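PDB 5B6T: glycosyl hydrolase family 62 protein from Coprinopsis cinerea, which probably removes arabinofuranose side groups from arabinoxylan as an alpha-L-arabinofuranosidase of glycoside hydrolase family 62, with calcium and lead ions bound in this crystal. Local coordinates for residues A[50-55]-A[95-100]; A[90-95]-A[173-178]; A[123-128]-A[179-184]. All coordinates share one frame; numbering follows the deposited sequence.

Contact 1. Residues A[50-55]-A[95-100]; sequences YNLVYI and WYLVYQ
Leu-52 meets Tyr-99 and Leu-97 through a single methyl group, CD1. The tight part is the meeting with the tyrosine. CD1 stands over one face of the Tyr-99 ring, 4.2 Å from its centroid and 22° off the ring normal. This is a CH-pi contact. The methyl is shifted toward the rim, so its closest atom is Tyr-99 CG, 3.9 Å from Leu-52 CD1. Tyr-99 CG sits over its own main chain (chi1 51°), and chi2 near -90° turns the ring face to Leu-52.

The looser side is toward Leu-97. Leu-52 CD1 only grazes Leu-97 CD2, at 4.2 Å. No solvent side exists here, since all three residues are buried. The backbones stay well apart: the nearest CA atoms, of Leu-52 and Tyr-99, are 9.2 Å from each other. The contact is apolar, one methyl against a ring and another methyl. The phenol OH of Tyr-99 is hydrogen-bonded to Ser-107.

The contact joins adjacent blades of the five-bladed beta-propeller of family 62, packed by side chains alone. Strand 49-57 belongs to one and strand 94-100 to the other. Pro-84 and Val-86 of strand 82-89 touch Leu-52 and Leu-97 respectively, and Phe-41 of strand 37-46 packs on Leu-97.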
loop_
_atom_site.group_PDB
_atom_site.type_symbol
_atom_site.label_atom_id
_atom_site.label_comp_id
_atom_site.label_asym_id
_atom_site.label_seq_id
_atom_site.Cartn_x
_atom_site.Cartn_y
_atom_site.Cartn_z
ATOM N N TYR A 50 -0.857 7.699 14.802
ATOM C CA TYR A 50 -0.150 7.282 13.605
ATOM C C TYR A 50 0.685 8.404 13.067
ATOM O O TYR A 50 0.253 9.551 13.028
ATOM C CB TYR A 50 -1.141 6.903 12.520
ATOM C CG TYR A 50 -1.790 5.560 12.735
ATOM C CD1 TYR A 50 -2.794 5.383 13.669
ATOM C CD2 TYR A 50 -1.409 4.476 11.971
ATOM C CE1 TYR A 50 -3.372 4.137 13.874
ATOM C CE2 TYR A 50 -1.977 3.248 12.141
ATOM C CZ TYR A 50 -2.960 3.060 13.095
ATOM O OH TYR A 50 -3.510 1.792 13.230
ATOM N N ASN A 51 1.879 8.060 12.586
ATOM C CA ASN A 51 2.680 8.982 11.768
ATOM C C ASN A 51 3.468 8.089 10.772
ATOM O O ASN A 51 3.098 6.941 10.539
ATOM C CB ASN A 51 3.523 9.930 12.660
ATOM C CG ASN A 51 3.889 11.268 11.980
ATOM O OD1 ASN A 51 3.272 12.325 12.226
ATOM N ND2 ASN A 51 4.948 11.260 11.225
ATOM N N LEU A 52 4.519 8.614 10.182
ATOM C CA LEU A 52 5.213 7.944 9.089
ATOM C C LEU A 52 6.701 7.890 9.370
ATOM O O LEU A 52 7.275 8.804 9.957
ATOM C CB LEU A 52 4.990 8.705 7.771
ATOM C CG LEU A 52 3.546 8.807 7.257
ATOM C CD1 LEU A 52 3.437 9.710 6.027
ATOM C CD2 LEU A 52 2.967 7.444 6.909
ATOM N N VAL A 53 7.308 6.814 8.887
ATOM C CA VAL A 53 8.750 6.611 9.023
ATOM C C VAL A 53 9.358 6.201 7.666
ATOM O O VAL A 53 8.708 5.518 6.855
ATOM C CB VAL A 53 9.027 5.586 10.137
ATOM C CG1 VAL A 53 8.498 4.216 9.783
ATOM C CG2 VAL A 53 10.509 5.567 10.507
ATOM N N TYR A 54 10.607 6.635 7.452
ATOM C CA TYR A 54 11.409 6.311 6.298
ATOM C C TYR A 54 12.551 5.406 6.759
ATOM O O TYR A 54 13.196 5.665 7.802
ATOM C CB TYR A 54 11.970 7.579 5.665
ATOM C CG TYR A 54 13.045 7.367 4.638
ATOM C CD1 TYR A 54 12.734 6.855 3.378
ATOM C CD2 TYR A 54 14.379 7.724 4.878
ATOM C CE1 TYR A 54 13.709 6.659 2.418
ATOM C CE2 TYR A 54 15.357 7.515 3.918
ATOM C CZ TYR A 54 15.022 7.005 2.677
ATOM O OH TYR A 54 15.999 6.816 1.717
ATOM N N ILE A 55 12.740 4.315 6.013
ATOM C CA ILE A 55 13.713 3.284 6.330
ATOM C C ILE A 55 14.476 2.962 5.055
ATOM O O ILE A 55 13.857 2.758 4.030
ATOM C CB ILE A 55 13.009 2.007 6.836
ATOM C CG1 ILE A 55 11.942 2.338 7.906
ATOM C CG2 ILE A 55 14.043 1.002 7.352
ATOM C CD1 ILE A 55 11.055 1.152 8.289
ATOM N N TRP A 95 9.568 13.572 -6.397
ATOM C CA TRP A 95 8.956 12.446 -5.724
ATOM C C TRP A 95 7.721 12.949 -4.983
ATOM O O TRP A 95 7.689 14.072 -4.438
ATOM C CB TRP A 95 9.908 11.783 -4.728
ATOM C CG TRP A 95 11.114 11.163 -5.334
ATOM C CD1 TRP A 95 12.294 11.766 -5.584
ATOM C CD2 TRP A 95 11.261 9.795 -5.740
ATOM N NE1 TRP A 95 13.181 10.864 -6.134
ATOM C CE2 TRP A 95 12.572 9.646 -6.232
ATOM C CE3 TRP A 95 10.416 8.681 -5.714
ATOM C CZ2 TRP A 95 13.045 8.438 -6.720
ATOM C CZ3 TRP A 95 10.899 7.461 -6.195
ATOM C CH2 TRP A 95 12.202 7.365 -6.702
ATOM N N TYR A 96 6.679 12.112 -5.001
ATOM C CA TYR A 96 5.464 12.307 -4.222
ATOM C C TYR A 96 5.373 11.231 -3.173
ATOM O O TYR A 96 5.761 10.060 -3.430
ATOM C CB TYR A 96 4.199 12.288 -5.105
ATOM C CG TYR A 96 3.908 13.589 -5.789
ATOM C CD1 TYR A 96 4.689 14.042 -6.828
ATOM C CD2 TYR A 96 2.841 14.384 -5.380
ATOM C CE1 TYR A 96 4.445 15.276 -7.434
ATOM C CE2 TYR A 96 2.593 15.596 -5.973
ATOM C CZ TYR A 96 3.385 16.040 -6.992
ATOM O OH TYR A 96 3.134 17.268 -7.592
ATOM N N LEU A 97 4.841 11.613 -2.015
ATOM C CA LEU A 97 4.474 10.695 -0.933
ATOM C C LEU A 97 2.998 10.993 -0.628
ATOM O O LEU A 97 2.671 12.097 -0.164
ATOM C CB LEU A 97 5.333 10.944 0.311
ATOM C CG LEU A 97 5.239 9.875 1.395
ATOM C CD1 LEU A 97 5.816 8.527 0.928
ATOM C CD2 LEU A 97 5.922 10.327 2.690
ATOM N N VAL A 98 2.153 10.037 -0.995
ATOM C CA VAL A 98 0.720 10.098 -0.855
ATOM C C VAL A 98 0.345 9.345 0.413
ATOM O O VAL A 98 0.941 8.309 0.727
ATOM C CB VAL A 98 0.044 9.503 -2.108
ATOM C CG1 VAL A 98 -1.449 9.276 -1.897
ATOM C CG2 VAL A 98 0.286 10.409 -3.281
ATOM N N TYR A 99 -0.596 9.884 1.172
ATOM C CA TYR A 99 -1.014 9.295 2.458
ATOM C C TYR A 99 -2.337 9.940 2.889
ATOM O O TYR A 99 -2.871 10.821 2.178
ATOM C CB TYR A 99 0.073 9.493 3.542
ATOM C CG TYR A 99 0.532 10.941 3.654
ATOM C CD1 TYR A 99 1.595 11.401 2.903
ATOM C CD2 TYR A 99 -0.060 11.826 4.554
ATOM C CE1 TYR A 99 2.013 12.706 2.973
ATOM C CE2 TYR A 99 0.371 13.139 4.648
ATOM C CZ TYR A 99 1.427 13.576 3.864
ATOM O OH TYR A 99 1.860 14.893 3.912
ATOM N N GLN A 100 -2.844 9.509 4.041
ATOM C CA GLN A 100 -4.086 10.092 4.573
ATOM C C GLN A 100 -3.782 10.876 5.840
ATOM O O GLN A 100 -2.890 10.530 6.625
ATOM C CB GLN A 100 -5.099 8.985 4.873
ATOM C CG GLN A 100 -4.714 8.097 6.051
ATOM C CD GLN A 100 -4.983 6.620 5.856
ATOM O OE1 GLN A 100 -4.918 6.091 4.760
ATOM N NE2 GLN A 100 -5.280 5.949 6.931
#

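Contact 2. Residues A[90-95]-A[173-178]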
loop_
_atom_site.group_PDB
_atom_site.type_symbol
_atom_site.label_atom_id
_atom_site.label_comp_id
_atom_site.label_asym_id
_atom_site.label_seq_id
_atom_site.Cartn_x
_atom_site.Cartn_y
_atom_site.Cartn_z
ATOM N N ALA A 90 7.575 11.931 -12.846
ATOM C CA ALA A 90 8.653 12.310 -13.765
ATOM C C ALA A 90 8.448 13.662 -14.446
ATOM O O ALA A 90 9.421 14.422 -14.576
ATOM C CB ALA A 90 8.881 11.197 -14.767
ATOM N N PRO A 91 7.211 14.005 -14.837
ATOM C CA PRO A 91 7.054 15.318 -15.522
ATOM C C PRO A 91 7.475 16.533 -14.680
ATOM O O PRO A 91 7.881 17.552 -15.234
ATOM C CB PRO A 91 5.562 15.349 -15.849
ATOM C CG PRO A 91 5.201 13.897 -16.014
ATOM C CD PRO A 91 5.986 13.187 -14.957
ATOM N N GLN A 92 7.432 16.410 -13.364
ATOM C CA GLN A 92 7.828 17.487 -12.449
ATOM C C GLN A 92 9.178 17.285 -11.812
ATOM O O GLN A 92 9.622 18.139 -11.044
ATOM C CB GLN A 92 6.785 17.630 -11.342
ATOM C CG GLN A 92 5.460 18.095 -11.881
ATOM C CD GLN A 92 4.345 18.004 -10.881
ATOM O OE1 GLN A 92 4.589 17.792 -9.699
ATOM N NE2 GLN A 92 3.135 18.198 -11.339
ATOM N N ARG A 93 9.782 16.121 -12.056
ATOM C CA ARG A 93 11.082 15.783 -11.459
ATOM C C ARG A 93 10.971 15.892 -9.933
ATOM O O ARG A 93 11.869 16.392 -9.233
ATOM C CB ARG A 93 12.196 16.671 -12.049
ATOM C CG ARG A 93 12.371 16.423 -13.545
ATOM C CD ARG A 93 13.184 17.472 -14.287
ATOM N NE ARG A 93 14.406 17.833 -13.593
ATOM C CZ ARG A 93 15.600 17.254 -13.749
ATOM N NH1 ARG A 93 15.789 16.225 -14.580
ATOM N NH2 ARG A 93 16.625 17.705 -13.031
ATOM N N LEU A 94 9.842 15.425 -9.401
ATOM C CA LEU A 94 9.604 15.434 -7.957
ATOM C C LEU A 94 9.086 14.065 -7.531
ATOM O O LEU A 94 8.221 13.505 -8.212
ATOM C CB LEU A 94 8.525 16.436 -7.611
ATOM C CG LEU A 94 8.870 17.909 -7.592
ATOM C CD1 LEU A 94 7.586 18.637 -7.271
ATOM C CD2 LEU A 94 9.949 18.195 -6.555
ATOM N N TRP A 95 9.568 13.572 -6.397
ATOM C CA TRP A 95 8.956 12.446 -5.724
ATOM C C TRP A 95 7.721 12.949 -4.983
ATOM O O TRP A 95 7.689 14.072 -4.438
ATOM C CB TRP A 95 9.908 11.783 -4.728
ATOM C CG TRP A 95 11.114 11.163 -5.334
ATOM C CD1 TRP A 95 12.294 11.766 -5.584
ATOM C CD2 TRP A 95 11.261 9.795 -5.740
ATOM N NE1 TRP A 95 13.181 10.864 -6.134
ATOM C CE2 TRP A 95 12.572 9.646 -6.232
ATOM C CE3 TRP A 95 10.416 8.681 -5.714
ATOM C CZ2 TRP A 95 13.045 8.438 -6.720
ATOM C CZ3 TRP A 95 10.899 7.461 -6.195
ATOM C CH2 TRP A 95 12.202 7.365 -6.702
ATOM N N ASN A 173 -2.156 18.445 -15.099
ATOM C CA ASN A 173 -2.693 19.188 -13.947
ATOM C C ASN A 173 -2.361 18.593 -12.567
ATOM O O ASN A 173 -2.432 19.307 -11.569
ATOM C CB ASN A 173 -4.207 19.321 -14.028
ATOM C CG ASN A 173 -4.650 20.353 -15.049
ATOM O OD1 ASN A 173 -3.905 21.273 -15.392
ATOM N ND2 ASN A 173 -5.865 20.204 -15.536
ATOM N N PHE A 174 -2.021 17.295 -12.555
ATOM C CA PHE A 174 -1.641 16.593 -11.321
ATOM C C PHE A 174 -0.670 17.485 -10.530
ATOM O O PHE A 174 0.280 18.019 -11.101
ATOM C CB PHE A 174 -1.033 15.228 -11.621
ATOM C CG PHE A 174 -0.655 14.454 -10.385
ATOM C CD1 PHE A 174 -1.585 13.652 -9.749
ATOM C CD2 PHE A 174 0.620 14.553 -9.850
ATOM C CE1 PHE A 174 -1.234 12.957 -8.581
ATOM C CE2 PHE A 174 0.965 13.870 -8.680
ATOM C CZ PHE A 174 0.029 13.079 -8.048
ATOM N N PRO A 175 -0.868 17.638 -9.213
ATOM C CA PRO A 175 -1.803 16.969 -8.314
ATOM C C PRO A 175 -3.169 17.659 -8.203
ATOM O O PRO A 175 -3.997 17.211 -7.402
ATOM C CB PRO A 175 -1.094 17.071 -6.967
ATOM C CG PRO A 175 -0.420 18.407 -7.042
ATOM C CD PRO A 175 0.043 18.537 -8.464
ATOM N N ASN A 176 -3.411 18.708 -8.986
ATOM C CA ASN A 176 -4.677 19.435 -8.928
ATOM C C ASN A 176 -5.704 18.847 -9.880
ATOM O O ASN A 176 -5.359 18.101 -10.800
ATOM C CB ASN A 176 -4.415 20.904 -9.273
ATOM C CG ASN A 176 -3.416 21.538 -8.319
ATOM O OD1 ASN A 176 -3.620 21.519 -7.120
ATOM N ND2 ASN A 176 -2.316 22.012 -8.845
ATOM N N GLY A 177 -6.956 19.168 -9.637
ATOM C CA GLY A 177 -8.038 18.864 -10.555
ATOM C C GLY A 177 -8.712 17.515 -10.436
ATOM O O GLY A 177 -9.533 17.183 -11.274
ATOM N N PHE A 178 -8.405 16.742 -9.395
ATOM C CA PHE A 178 -9.086 15.470 -9.223
ATOM C C PHE A 178 -10.578 15.672 -9.122
ATOM O O PHE A 178 -11.057 16.486 -8.339
ATOM C CB PHE A 178 -8.551 14.675 -8.022
ATOM C CG PHE A 178 -7.336 13.876 -8.343
ATOM C CD1 PHE A 178 -7.408 12.796 -9.217
ATOM C CD2 PHE A 178 -6.113 14.210 -7.803
ATOM C CE1 PHE A 178 -6.285 12.058 -9.501
ATOM C CE2 PHE A 178 -4.972 13.468 -8.097
ATOM C CZ PHE A 178 -5.054 12.393 -8.946
#
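Gln-92 and Phe-174 face each other across two turns, with CA atoms 9.6 Å apart. Residues 90-92 form a short 3-10 turn in the hairpin between strands 82-89 and 94-100, closed by the bond from Arg-93 N to Ala-90 O. Arg-93 and Leu-94 then make a G1 beta bulge opposite Phe-89. Residues 173-176 form a type VIa beta turn with cis Pro-175, closed by the bond from Asn-176 N to Asn-173 O.

The side chain of Gln-92 bridges the gap. Its chain runs extended beyond CG (chi2 169°) and brings the amide to the other backbone. NE2 donates to Phe-174 O at 2.9 Å. The bond is bent, with an N-H...O angle of 131°. The acceptor lies close to the amide plane of Gln-92, but the donor is tilted 30° from the carbonyl plane. Pro-175 CB sits over the centre of the Phe-174 ring.

The other end of the amide is used too: Gln-92 OE1 is hydrogen-bonded to Tyr-96 OH. With the amide gone, as in an alanine here, Phe-174 O and Tyr-96 OH would probably each lose this partner, and the turns one polar tie. The chemistry is that of one neutral amide, held at both ends, which fixes its rotation. It helps tie a hairpin of one propeller blade to the loop between strands 163-170 and 182-186 of the next.

Contact 3. Residues A[123-128]-A[179-184]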
loop_
_atom_site.group_PDB
_atom_site.type_symbol
_atom_site.label_atom_id
_atom_site.label_comp_id
_atom_site.label_asym_id
_atom_site.label_seq_id
_atom_site.Cartn_x
_atom_site.Cartn_y
_atom_site.Cartn_z
ATOM N N THR A 123 -3.593 18.705 0.227
ATOM C CA THR A 123 -4.642 17.731 -0.047
ATOM C C THR A 123 -5.101 17.739 -1.516
ATOM O O THR A 123 -4.989 18.761 -2.204
ATOM C CB THR A 123 -5.843 17.901 0.874
ATOM O OG1 THR A 123 -6.400 19.203 0.694
ATOM C CG2 THR A 123 -5.444 17.712 2.327
ATOM N N PHE A 124 -5.577 16.575 -1.977
ATOM C CA PHE A 124 -6.052 16.392 -3.340
ATOM C C PHE A 124 -7.501 16.872 -3.511
ATOM O O PHE A 124 -7.990 17.035 -4.642
ATOM C CB PHE A 124 -5.990 14.893 -3.695
ATOM C CG PHE A 124 -4.614 14.342 -3.923
ATOM C CD1 PHE A 124 -3.840 14.772 -4.988
ATOM C CD2 PHE A 124 -4.086 13.354 -3.075
ATOM C CE1 PHE A 124 -2.601 14.242 -5.230
ATOM C CE2 PHE A 124 -2.827 12.805 -3.327
ATOM C CZ PHE A 124 -2.087 13.262 -4.403
ATOM N N TYR A 125 -8.230 17.003 -2.401
ATOM C CA TYR A 125 -9.599 17.494 -2.417
ATOM C C TYR A 125 -9.750 18.548 -1.325
ATOM O O TYR A 125 -9.025 18.544 -0.357
ATOM C CB TYR A 125 -10.585 16.378 -2.076
ATOM C CG TYR A 125 -10.521 15.097 -2.914
ATOM C CD1 TYR A 125 -11.239 14.978 -4.094
ATOM C CD2 TYR A 125 -9.831 13.987 -2.453
ATOM C CE1 TYR A 125 -11.213 13.799 -4.808
ATOM C CE2 TYR A 125 -9.811 12.807 -3.143
ATOM C CZ TYR A 125 -10.503 12.698 -4.303
ATOM O OH TYR A 125 -10.503 11.493 -4.977
ATOM N N SER A 126 -10.776 19.375 -1.434
ATOM C CA SER A 126 -11.037 20.365 -0.388
ATOM C C SER A 126 -11.636 19.755 0.908
ATOM O O SER A 126 -11.541 20.334 1.991
ATOM C CB SER A 126 -11.903 21.502 -0.972
ATOM O OG SER A 126 -13.219 21.019 -1.200
ATOM N N GLY A 127 -12.188 18.553 0.810
ATOM C CA GLY A 127 -12.757 17.836 1.937
ATOM C C GLY A 127 -13.183 16.477 1.423
ATOM O O GLY A 127 -12.966 16.177 0.265
ATOM N N MET A 128 -13.808 15.676 2.264
ATOM C CA MET A 128 -14.281 14.377 1.840
ATOM C C MET A 128 -15.346 14.541 0.763
ATOM O O MET A 128 -16.341 15.217 0.990
ATOM C CB MET A 128 -14.846 13.594 3.006
ATOM C CG MET A 128 -15.114 12.134 2.679
ATOM S SD MET A 128 -15.759 11.155 4.042
ATOM C CE MET A 128 -14.391 11.259 5.213
ATOM N N ASN A 179 -11.308 14.898 -9.929
ATOM C CA ASN A 179 -12.744 15.081 -10.044
ATOM C C ASN A 179 -13.504 14.343 -8.969
ATOM O O ASN A 179 -12.904 13.754 -8.046
ATOM C CB ASN A 179 -13.229 14.717 -11.451
ATOM C CG ASN A 179 -13.094 13.252 -11.776
ATOM O OD1 ASN A 179 -12.542 12.453 -11.015
ATOM N ND2 ASN A 179 -13.575 12.888 -12.957
ATOM N N GLU A 180 -14.832 14.381 -9.042
ATOM C CA GLU A 180 -15.626 13.670 -8.063
ATOM C C GLU A 180 -15.369 12.175 -8.254
ATOM O O GLU A 180 -15.415 11.669 -9.369
ATOM C CB GLU A 180 -17.121 13.970 -8.245
ATOM C CG GLU A 180 -18.034 13.260 -7.231
ATOM C CD GLU A 180 -17.967 13.790 -5.786
ATOM O OE1 GLU A 180 -17.253 14.827 -5.555
ATOM O OE2 GLU A 180 -18.648 13.169 -4.883
ATOM N N PRO A 181 -15.079 11.433 -7.167
ATOM C CA PRO A 181 -14.859 10.002 -7.401
ATOM C C PRO A 181 -16.083 9.249 -7.899
ATOM O O PRO A 181 -17.220 9.635 -7.607
ATOM C CB PRO A 181 -14.449 9.460 -6.024
ATOM C CG PRO A 181 -14.231 10.649 -5.163
ATOM C CD PRO A 181 -14.992 11.779 -5.744
ATOM N N VAL A 182 -15.834 8.172 -8.649
ATOM C CA VAL A 182 -16.863 7.155 -8.941
ATOM C C VAL A 182 -16.568 5.948 -8.051
ATOM O O VAL A 182 -15.479 5.826 -7.495
ATOM C CB VAL A 182 -16.918 6.741 -10.439
ATOM C CG1 VAL A 182 -17.270 7.956 -11.300
ATOM C CG2 VAL A 182 -15.623 6.083 -10.882
ATOM N N ILE A 183 -17.539 5.075 -7.883
ATOM C CA ILE A 183 -17.316 3.800 -7.194
ATOM C C ILE A 183 -16.758 2.856 -8.257
ATOM O O ILE A 183 -17.452 2.469 -9.223
ATOM C CB ILE A 183 -18.608 3.258 -6.515
ATOM C CG1 ILE A 183 -18.970 4.160 -5.315
ATOM C CG2 ILE A 183 -18.372 1.823 -6.046
ATOM C CD1 ILE A 183 -20.357 3.990 -4.718
ATOM N N ALA A 184 -15.468 2.564 -8.153
ATOM C CA ALA A 184 -14.801 1.656 -9.073
ATOM C C ALA A 184 -15.151 0.175 -8.842
ATOM O O ALA A 184 -15.131 -0.640 -9.777
ATOM C CB ALA A 184 -13.301 1.835 -8.956
#
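In the five-bladed beta-propeller fold of this family, Tyr-125 joins one blade to the next by packing against Asn-179 and Pro-181. Segment 123-128 leaves the outermost strand 122-123 of one four-stranded blade and leads toward helix 130-135. Segment 179-184 enters strand 182-186, the outermost strand of a second blade. The backbones do not pair; the nearest CA atoms, of Tyr-125 and Asn-179, are 8.6 Å apart.

The tyrosine spans this gap. Its CG is turned away from its own carbonyl (chi1 -54°), and the ring reaches across to the other segment. The ring edge meets the backbone carbonyl of Asn-179: Tyr-125 CE1 is 3.7 Å from Asn-179 O, which lies in the ring plane. The contact with Pro-181 is made further out, at the phenol end. There the two side chains cross at a slant, and Tyr-125 OH is 3.8 Å from Pro-181 CG. Pro-181 also touches Ile-131 and Ile-132 of helix 130-135 and Tyr-165 of strand 163-170.

The polar atoms share a partner outside both segments. Ser-167 OG is hydrogen-bonded to Tyr-125 OH and also to Asn-179 O, so one serine hydroxyl ties the ring end to the backbone it touches. Asn-179 OD1 is hydrogen-bonded to Gln-168 N. The base of the tyrosine is held within its own segment and by Asn-103 ND2, which bonds to Tyr-125 O. That same carbonyl oxygen accepts a hydrogen bond from Thr-123 OG1 at 2.9 Å.

Contacts 1 and 2 share Trp-95 and strand 94-100, and their centres lie about 17 Å apart. Tyr-96 links them, its CE2 lying 3.6 Å from Phe-174 CE2. Phe-124 links contact 3 to both others. Its CD1 is 3.6 Å from Phe-178 CE2 of contact 2, and its CZ is 3.9 Å from Val-98 CG2 of contact 1. Segments 173-178 and 179-184 are consecutive in the chain, so contacts 2 and 3 hold one run of backbone at two places. In contact 1 the Tyr-99 side chain is about 9 Å from the bound calcium ion, and that of Leu-52 about 13 Å from the lead ion.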